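Local coordinates for Low molecular weight phosphotyrosine protein phosphatase 1 (PDB 7CUY) that probably removes phosphate by hydrolysis from phosphotyrosine in proteins, and from small aryl and acyl phosphates, as a low molecular weight tyrosine phosphatase, at residues P17-V21 and L64-H68; E20-V24 and E36-A40; T58-L64 and F134-Y138. One frame throughout, in Å; residues are numbered along the deposited sequence.

How the interactions relate
Helix 15-29, which follows the phosphate-binding loop, supplies one segment to interactions 1 and 2 and touches interaction 3, where V22 CG2 lies 3.5 Å from Y138 CE1. Interactions 1 and 2 share E20, whose carboxylate faces both H68 and S39; their centres are about 7 Å apart, and H68 CE1 lies 3.2 Å from S39 OG. Interaction 3 is centred about 9 Å from interaction 1 and shares L64 with it. The active site lies beside all three: by their nearest side chains, P17 is about 5 Å from C9, the probable nucleophile, S39 about 7 Å from C9, and F134 about 7 Å from D124, the probable proton donor, and from a bound HEPES molecule.

Interaction 1 of 3, residues P17-V21 and L64-H68; sequences PIAEV and LKCTH
The extended chain of 64-68 runs alongside the first turns of helix 15-29, with CA atoms nearest at P17-H68 (7.1 Å) and V21-C66 (6.8 Å), and no hydrogen bond joins the two. V21 bridges them with both methyls. CG1 lies against L64 CB at 3.8 Å, the two side chains passing in opposite directions, while CG2 rests 3.6 Å from K65 O and also reaches C66 CB. A compact beta-branched residue suits this place, since its two branches can meet the L64 side chain and the K65 carbonyl at once. Nearer the helix start, the P17 ring offers CB to C66 SG at 4.2 Å and CG to H68 CD2 at 4.0 Å. C66 turns its sulfur to this ring by setting SG opposite its own backbone N (chi1 -177°), and the compact thiol lets the chain lie close to the proline. The E20 carboxylate stands almost perpendicular to the imidazole of H68, the two planes 85° apart, and OE1 stays 3.7 Å from ND1 without bonding; OE1 is instead hydrogen-bonded to S39 OG, and H68 NE2 to N12 OD1. The contact thus packs a loop against the helix that follows the P-loop of low molecular weight tyrosine phosphatases, whose C9 and R15 are the probable catalytic residues.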
loop_
_atom_site.group_PDB
_atom_site.type_symbol
_atom_site.label_atom_id
_atom_site.label_comp_id
_atom_site.label_asym_id
_atom_site.label_seq_id
_atom_site.Cartn_x
_atom_site.Cartn_y
_atom_site.Cartn_z
ATOM N N PRO A 17 0.592 -1.557 -5.089
ATOM C CA PRO A 17 0.059 -2.873 -5.470
ATOM C C PRO A 17 0.757 -4.001 -4.743
ATOM O O PRO A 17 0.108 -4.992 -4.402
ATOM C CB PRO A 17 0.301 -2.941 -6.987
ATOM C CG PRO A 17 0.468 -1.561 -7.420
ATOM C CD PRO A 17 1.123 -0.848 -6.269
ATOM N N ILE A 18 2.061 -3.872 -4.497
ATOM C CA ILE A 18 2.762 -4.837 -3.658
ATOM C C ILE A 18 2.179 -4.814 -2.252
ATOM O O ILE A 18 1.832 -5.856 -1.689
ATOM C CB ILE A 18 4.277 -4.537 -3.656
ATOM C CG1 ILE A 18 4.917 -4.905 -4.998
ATOM C CG2 ILE A 18 4.987 -5.226 -2.493
ATOM C CD1 ILE A 18 6.367 -4.371 -5.149
ATOM N N ALA A 19 2.047 -3.612 -1.671
ATOM C CA ALA A 19 1.519 -3.487 -0.316
ATOM C C ALA A 19 0.100 -4.037 -0.227
ATOM O O ALA A 19 -0.274 -4.668 0.771
ATOM C CB ALA A 19 1.571 -2.019 0.141
ATOM N N GLU A 20 -0.702 -3.822 -1.264
ATOM C CA GLU A 20 -2.037 -4.398 -1.275
ATOM C C GLU A 20 -1.980 -5.918 -1.315
ATOM O O GLU A 20 -2.691 -6.594 -0.568
ATOM C CB GLU A 20 -2.835 -3.872 -2.462
ATOM C CG GLU A 20 -4.197 -4.545 -2.569
ATOM C CD GLU A 20 -4.869 -4.284 -3.885
ATOM O OE1 GLU A 20 -4.260 -3.613 -4.751
ATOM O OE2 GLU A 20 -6.016 -4.723 -4.040
ATOM N N VAL A 21 -1.139 -6.477 -2.183
ATOM C CA VAL A 21 -1.084 -7.932 -2.297
ATOM C C VAL A 21 -0.479 -8.550 -1.033
ATOM O O VAL A 21 -0.935 -9.604 -0.547
ATOM C CB VAL A 21 -0.305 -8.332 -3.563
ATOM C CG1 VAL A 21 0.021 -9.810 -3.526
ATOM C CG2 VAL A 21 -1.110 -8.013 -4.814
ATOM N N LEU A 64 3.085 -14.896 -5.311
ATOM C CA LEU A 64 1.900 -14.063 -5.224
ATOM C C LEU A 64 1.525 -13.573 -6.610
ATOM O O LEU A 64 2.353 -13.540 -7.516
ATOM C CB LEU A 64 2.135 -12.876 -4.290
ATOM C CG LEU A 64 2.244 -13.348 -2.856
ATOM C CD1 LEU A 64 2.905 -12.277 -2.004
ATOM C CD2 LEU A 64 0.857 -13.742 -2.322
ATOM N N LYS A 65 0.264 -13.195 -6.766
ATOM C CA LYS A 65 -0.253 -12.733 -8.041
ATOM C C LYS A 65 -0.825 -11.332 -7.889
ATOM O O LYS A 65 -1.316 -10.949 -6.821
ATOM C CB LYS A 65 -1.334 -13.675 -8.608
ATOM C CG LYS A 65 -0.769 -14.823 -9.438
ATOM C CD LYS A 65 -1.800 -15.441 -10.404
ATOM C CE LYS A 65 -1.811 -16.968 -10.298
ATOM N NZ LYS A 65 -1.201 -17.652 -11.479
ATOM N N CYS A 66 -0.774 -10.578 -8.982
ATOM C CA CYS A 66 -1.240 -9.199 -9.001
ATOM C C CYS A 66 -2.066 -8.981 -10.258
ATOM O O CYS A 66 -1.519 -8.916 -11.364
ATOM C CB CYS A 66 -0.071 -8.219 -8.951
ATOM S SG CYS A 66 -0.615 -6.518 -8.882
ATOM N N THR A 67 -3.371 -8.837 -10.085
ATOM C CA THR A 67 -4.294 -8.614 -11.190
ATOM C C THR A 67 -4.983 -7.263 -11.048
ATOM O O THR A 67 -6.107 -7.065 -11.507
ATOM C CB THR A 67 -5.319 -9.739 -11.250
ATOM O OG1 THR A 67 -6.142 -9.671 -10.081
ATOM C CG2 THR A 67 -4.603 -11.071 -11.268
ATOM N N HIS A 68 -4.314 -6.330 -10.399
ATOM C CA HIS A 68 -4.934 -5.073 -10.044
ATOM C C HIS A 68 -4.895 -4.119 -11.239
ATOM O O HIS A 68 -3.981 -4.160 -12.070
ATOM C CB HIS A 68 -4.227 -4.532 -8.791
ATOM C CG HIS A 68 -4.137 -3.045 -8.708
ATOM N ND1 HIS A 68 -5.126 -2.269 -8.133
ATOM C CD2 HIS A 68 -3.155 -2.192 -9.091
ATOM C CE1 HIS A 68 -4.762 -0.998 -8.184
ATOM N NE2 HIS A 68 -3.571 -0.925 -8.763
#

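Interaction 2 of 3, residues E20-V24 and E36-A40; sequences EVVMV and EVDSA
The hydroxyl of S39 donates a hydrogen bond to E20 OE1, with OG and OE1 2.7 Å apart, arriving from above the carboxylate plane, 43° out of it. S39 can do this because OG is turned between its backbone N and carbonyl carbon (chi1 64°); serine, small and able to donate, also lets the glutamate CB pack on its own CB. The other oxygen, E20 OE2, is held by water. One water donates to OE2 and to V37 O, the latter at 2.6 Å, and a second donates to OE2 and to D38 OD1. This second water bridges two carboxylates whose OE2 and OD1 are 4.2 Å apart, which probably eases their repulsion. The axes of segments 20-24 and 36-40 pass within 8.1 Å and run antiparallel (174°), as the helix of a beta-alpha-beta crossover lies on its strand; here the unit is strand 3-9, helix 15-29 and strand 35-41. Beyond the polar cluster, V37 is the apolar centre, a beta-branched residue well suited to a strand. Its CG1 meets the aliphatic part of E20, while CG2 touches M23 CG at 3.8 Å and V24 CG2 at 3.7 Å. M23 then bends away from V37 toward C145 and M149 of helix 132-153. In the second shell, R71 forms a salt bridge with D38 OD2, and N12 is hydrogen-bonded to S39 OG.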
loop_
_atom_site.group_PDB
_atom_site.type_symbol
_atom_site.label_atom_id
_atom_site.label_comp_id
_atom_site.label_asym_id
_atom_site.label_seq_id
_atom_site.Cartn_x
_atom_site.Cartn_y
_atom_site.Cartn_z
ATOM N N GLU A 20 -0.702 -3.822 -1.264
ATOM C CA GLU A 20 -2.037 -4.398 -1.275
ATOM C C GLU A 20 -1.980 -5.918 -1.315
ATOM O O GLU A 20 -2.691 -6.594 -0.568
ATOM C CB GLU A 20 -2.835 -3.872 -2.462
ATOM C CG GLU A 20 -4.197 -4.545 -2.569
ATOM C CD GLU A 20 -4.869 -4.284 -3.885
ATOM O OE1 GLU A 20 -4.260 -3.613 -4.751
ATOM O OE2 GLU A 20 -6.016 -4.723 -4.040
ATOM N N VAL A 21 -1.139 -6.477 -2.183
ATOM C CA VAL A 21 -1.084 -7.932 -2.297
ATOM C C VAL A 21 -0.479 -8.550 -1.033
ATOM O O VAL A 21 -0.935 -9.604 -0.547
ATOM C CB VAL A 21 -0.305 -8.332 -3.563
ATOM C CG1 VAL A 21 0.021 -9.810 -3.526
ATOM C CG2 VAL A 21 -1.110 -8.013 -4.814
ATOM N N VAL A 22 0.553 -7.911 -0.476
ATOM C CA VAL A 22 1.162 -8.444 0.735
ATOM C C VAL A 22 0.174 -8.384 1.894
ATOM O O VAL A 22 0.102 -9.311 2.710
ATOM C CB VAL A 22 2.477 -7.698 1.045
ATOM C CG1 VAL A 22 2.964 -8.013 2.439
ATOM C CG2 VAL A 22 3.553 -8.059 0.027
ATOM N N MET A 23 -0.628 -7.312 1.975
ATOM C CA MET A 23 -1.577 -7.212 3.084
ATOM C C MET A 23 -2.623 -8.317 2.996
ATOM O O MET A 23 -2.961 -8.946 4.011
ATOM C CB MET A 23 -2.234 -5.831 3.103
ATOM C CG MET A 23 -3.135 -5.538 4.315
ATOM S SD MET A 23 -2.220 -5.122 5.841
ATOM C CE MET A 23 -2.326 -6.657 6.681
ATOM N N VAL A 24 -3.121 -8.596 1.789
ATOM C CA VAL A 24 -4.108 -9.657 1.626
ATOM C C VAL A 24 -3.497 -11.005 1.993
ATOM O O VAL A 24 -4.102 -11.797 2.717
ATOM C CB VAL A 24 -4.678 -9.651 0.196
ATOM C CG1 VAL A 24 -5.455 -10.923 -0.078
ATOM C CG2 VAL A 24 -5.594 -8.465 0.037
ATOM N N GLU A 36 -10.983 -5.913 4.223
ATOM C CA GLU A 36 -10.863 -5.735 2.779
ATOM C C GLU A 36 -9.712 -4.778 2.487
ATOM O O GLU A 36 -9.478 -3.838 3.245
ATOM C CB GLU A 36 -12.182 -5.202 2.199
ATOM C CG GLU A 36 -12.106 -4.597 0.797
ATOM C CD GLU A 36 -13.221 -3.562 0.537
ATOM O OE1 GLU A 36 -14.418 -3.948 0.583
ATOM O OE2 GLU A 36 -12.893 -2.373 0.297
ATOM N N VAL A 37 -8.980 -5.042 1.407
ATOM C CA VAL A 37 -7.802 -4.274 1.028
ATOM C C VAL A 37 -7.939 -3.836 -0.428
ATOM O O VAL A 37 -8.344 -4.623 -1.282
ATOM C CB VAL A 37 -6.504 -5.085 1.214
ATOM C CG1 VAL A 37 -5.284 -4.171 1.129
ATOM C CG2 VAL A 37 -6.516 -5.859 2.549
ATOM N N ASP A 38 -7.568 -2.587 -0.712
ATOM C CA ASP A 38 -7.606 -2.010 -2.052
ATOM C C ASP A 38 -6.362 -1.146 -2.178
ATOM O O ASP A 38 -5.638 -0.948 -1.196
ATOM C CB ASP A 38 -8.905 -1.223 -2.257
ATOM C CG ASP A 38 -9.174 -0.843 -3.728
ATOM O OD1 ASP A 38 -8.664 -1.513 -4.655
ATOM O OD2 ASP A 38 -9.942 0.133 -3.950
ATOM N N SER A 39 -6.074 -0.651 -3.384
ATOM C CA SER A 39 -4.994 0.325 -3.532
ATOM C C SER A 39 -5.381 1.360 -4.586
ATOM O O SER A 39 -6.257 1.115 -5.415
ATOM C CB SER A 39 -3.654 -0.343 -3.891
ATOM O OG SER A 39 -3.721 -0.976 -5.160
ATOM N N ALA A 40 -4.745 2.533 -4.539
ATOM C CA ALA A 40 -5.022 3.544 -5.560
ATOM C C ALA A 40 -3.876 4.551 -5.634
ATOM O O ALA A 40 -2.945 4.531 -4.821
ATOM C CB ALA A 40 -6.358 4.251 -5.300
HETATM O O HOH W 1 -7.734 -6.698 -2.772
HETATM O O HOH W 2 -7.955 -3.742 -5.565
#

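Interaction 3 of 3, residues T58-L64 and F134-Y138; sequences TLQKHGL and FETAY
H62 and Y138 stack face to face, their ring planes 19° apart and centroids separated by 4.0 Å. The overlap is offset: Y138 CE2 sits over the centre of the imidazole, 3.4 Å above its plane, whereas H62 CD2 lies toward the rim of the phenol. Y138 OH extends past the imidazole to lie by H62 CB. At the imidazole edge, H62 NE2 donates to E135 OE1 at 2.9 Å, the N-H...O angle being 169°. OE1 accepts through its syn lone pair, and carboxylate and ring are nearly coplanar. Stack and bond together fix the rotation of the histidine, and the carboxylate would probably favour its protonated form. E135 brings its oxygen there by bending at chi2 (72°), and the methylene CD of K61 lies against the same OE1. Histidine suits this position because it offers both a flat face and an N-H.

H62 follows helix 53-61, which closes in a Schellman motif with G63 as its C-prime residue: L64 N bonds to L59 O and G63 N to Q60 O. Positive phi comes easily to glycine here, and the turn carries L64 back toward Y138. L64 CD1 meets the phenol edge at CE1, 4.0 Å away, and L59 CD2 approaches CD1 obliquely, so leucines line the side chain of Y138. T58 stands where the backbones come nearest, T58 CA to E135 CA 6.2 Å, a place that suits a small branched residue. Its OG1, bonded to R54 O, lies 3.4 Å from F134 CB, while its CG2 faces Y138 CB. The F134 ring leads on toward C14, D52 and P125.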
loop_
_atom_site.group_PDB
_atom_site.type_symbol
_atom_site.label_atom_id
_atom_site.label_comp_id
_atom_site.label_asym_id
_atom_site.label_seq_id
_atom_site.Cartn_x
_atom_site.Cartn_y
_atom_site.Cartn_z
ATOM N N THR A 58 8.201 -9.406 -9.089
ATOM C CA THR A 58 8.637 -9.537 -7.701
ATOM C C THR A 58 7.643 -10.356 -6.888
ATOM O O THR A 58 8.041 -11.203 -6.081
ATOM C CB THR A 58 8.823 -8.161 -7.060
ATOM O OG1 THR A 58 9.904 -7.480 -7.699
ATOM C CG2 THR A 58 9.127 -8.312 -5.592
ATOM N N LEU A 59 6.343 -10.106 -7.071
ATOM C CA LEU A 59 5.351 -10.870 -6.320
ATOM C C LEU A 59 5.385 -12.350 -6.717
ATOM O O LEU A 59 5.387 -13.227 -5.845
ATOM C CB LEU A 59 3.956 -10.266 -6.527
ATOM C CG LEU A 59 3.782 -8.894 -5.865
ATOM C CD1 LEU A 59 2.495 -8.158 -6.323
ATOM C CD2 LEU A 59 3.837 -9.028 -4.334
ATOM N N GLN A 60 5.439 -12.633 -8.030
ATOM C CA GLN A 60 5.621 -13.997 -8.534
ATOM C C GLN A 60 6.793 -14.702 -7.868
ATOM O O GLN A 60 6.671 -15.848 -7.427
ATOM C CB GLN A 60 5.846 -13.973 -10.042
ATOM C CG GLN A 60 4.655 -13.582 -10.870
ATOM C CD GLN A 60 4.765 -14.115 -12.282
ATOM O OE1 GLN A 60 5.775 -13.899 -12.956
ATOM N NE2 GLN A 60 3.728 -14.820 -12.740
ATOM N N LYS A 61 7.948 -14.032 -7.803
ATOM C CA LYS A 61 9.110 -14.589 -7.117
ATOM C C LYS A 61 8.738 -15.125 -5.745
ATOM O O LYS A 61 9.327 -16.107 -5.274
ATOM C CB LYS A 61 10.195 -13.520 -6.995
ATOM C CG LYS A 61 11.412 -13.909 -6.179
ATOM C CD LYS A 61 12.176 -12.660 -5.711
ATOM C CE LYS A 61 13.609 -12.976 -5.253
ATOM N NZ LYS A 61 14.514 -13.362 -6.380
ATOM N N HIS A 62 7.748 -14.511 -5.098
ATOM C CA HIS A 62 7.320 -14.915 -3.770
ATOM C C HIS A 62 5.980 -15.622 -3.795
ATOM O O HIS A 62 5.307 -15.707 -2.764
ATOM C CB HIS A 62 7.279 -13.704 -2.840
ATOM C CG HIS A 62 8.611 -13.054 -2.659
ATOM N ND1 HIS A 62 9.489 -13.427 -1.665
ATOM C CD2 HIS A 62 9.217 -12.054 -3.340
ATOM C CE1 HIS A 62 10.583 -12.690 -1.744
ATOM N NE2 HIS A 62 10.445 -11.852 -2.756
ATOM N N GLY A 63 5.581 -16.132 -4.959
ATOM C CA GLY A 63 4.384 -16.939 -5.052
ATOM C C GLY A 63 3.092 -16.170 -4.926
ATOM O O GLY A 63 2.088 -16.735 -4.483
ATOM N N LEU A 64 3.085 -14.896 -5.311
ATOM C CA LEU A 64 1.900 -14.063 -5.224
ATOM C C LEU A 64 1.525 -13.573 -6.610
ATOM O O LEU A 64 2.353 -13.540 -7.516
ATOM C CB LEU A 64 2.135 -12.876 -4.290
ATOM C CG LEU A 64 2.244 -13.348 -2.856
ATOM C CD1 LEU A 64 2.905 -12.277 -2.004
ATOM C CD2 LEU A 64 0.857 -13.742 -2.322
ATOM N N PHE A 134 12.072 -2.945 -5.977
ATOM C CA PHE A 134 10.774 -3.563 -5.754
ATOM C C PHE A 134 10.879 -4.643 -4.690
ATOM O O PHE A 134 9.989 -4.790 -3.839
ATOM C CB PHE A 134 10.244 -4.143 -7.067
ATOM C CG PHE A 134 9.904 -3.098 -8.107
ATOM C CD1 PHE A 134 10.906 -2.395 -8.762
ATOM C CD2 PHE A 134 8.582 -2.847 -8.456
ATOM C CE1 PHE A 134 10.595 -1.434 -9.728
ATOM C CE2 PHE A 134 8.257 -1.891 -9.418
ATOM C CZ PHE A 134 9.259 -1.196 -10.061
ATOM N N GLU A 135 11.969 -5.408 -4.730
ATOM C CA GLU A 135 12.198 -6.429 -3.721
ATOM C C GLU A 135 12.323 -5.808 -2.337
ATOM O O GLU A 135 11.802 -6.360 -1.360
ATOM C CB GLU A 135 13.441 -7.242 -4.090
ATOM C CG GLU A 135 14.033 -8.076 -2.960
ATOM C CD GLU A 135 13.175 -9.289 -2.600
ATOM O OE1 GLU A 135 12.252 -9.631 -3.389
ATOM O OE2 GLU A 135 13.434 -9.892 -1.528
ATOM N N THR A 136 12.979 -4.644 -2.217
ATOM C CA THR A 136 13.122 -4.101 -0.866
ATOM C C THR A 136 11.795 -3.535 -0.371
ATOM O O THR A 136 11.447 -3.705 0.804
ATOM C CB THR A 136 14.258 -3.062 -0.771
ATOM O OG1 THR A 136 13.743 -1.725 -0.748
ATOM C CG2 THR A 136 15.216 -3.202 -1.904
ATOM N N ALA A 137 11.021 -2.904 -1.261
ATOM C CA ALA A 137 9.653 -2.526 -0.922
ATOM C C ALA A 137 8.843 -3.737 -0.457
ATOM O O ALA A 137 8.088 -3.664 0.523
ATOM C CB ALA A 137 8.984 -1.865 -2.127
ATOM N N TYR A 138 8.965 -4.858 -1.169
ATOM C CA TYR A 138 8.265 -6.067 -0.754
ATOM C C TYR A 138 8.686 -6.484 0.656
ATOM O O TYR A 138 7.838 -6.723 1.526
ATOM C CB TYR A 138 8.511 -7.192 -1.768
ATOM C CG TYR A 138 7.968 -8.523 -1.296
ATOM C CD1 TYR A 138 6.672 -8.894 -1.586
ATOM C CD2 TYR A 138 8.753 -9.396 -0.540
ATOM C CE1 TYR A 138 6.154 -10.089 -1.146
ATOM C CE2 TYR A 138 8.242 -10.599 -0.091
ATOM C CZ TYR A 138 6.941 -10.942 -0.398
ATOM O OH TYR A 138 6.411 -12.142 0.039
#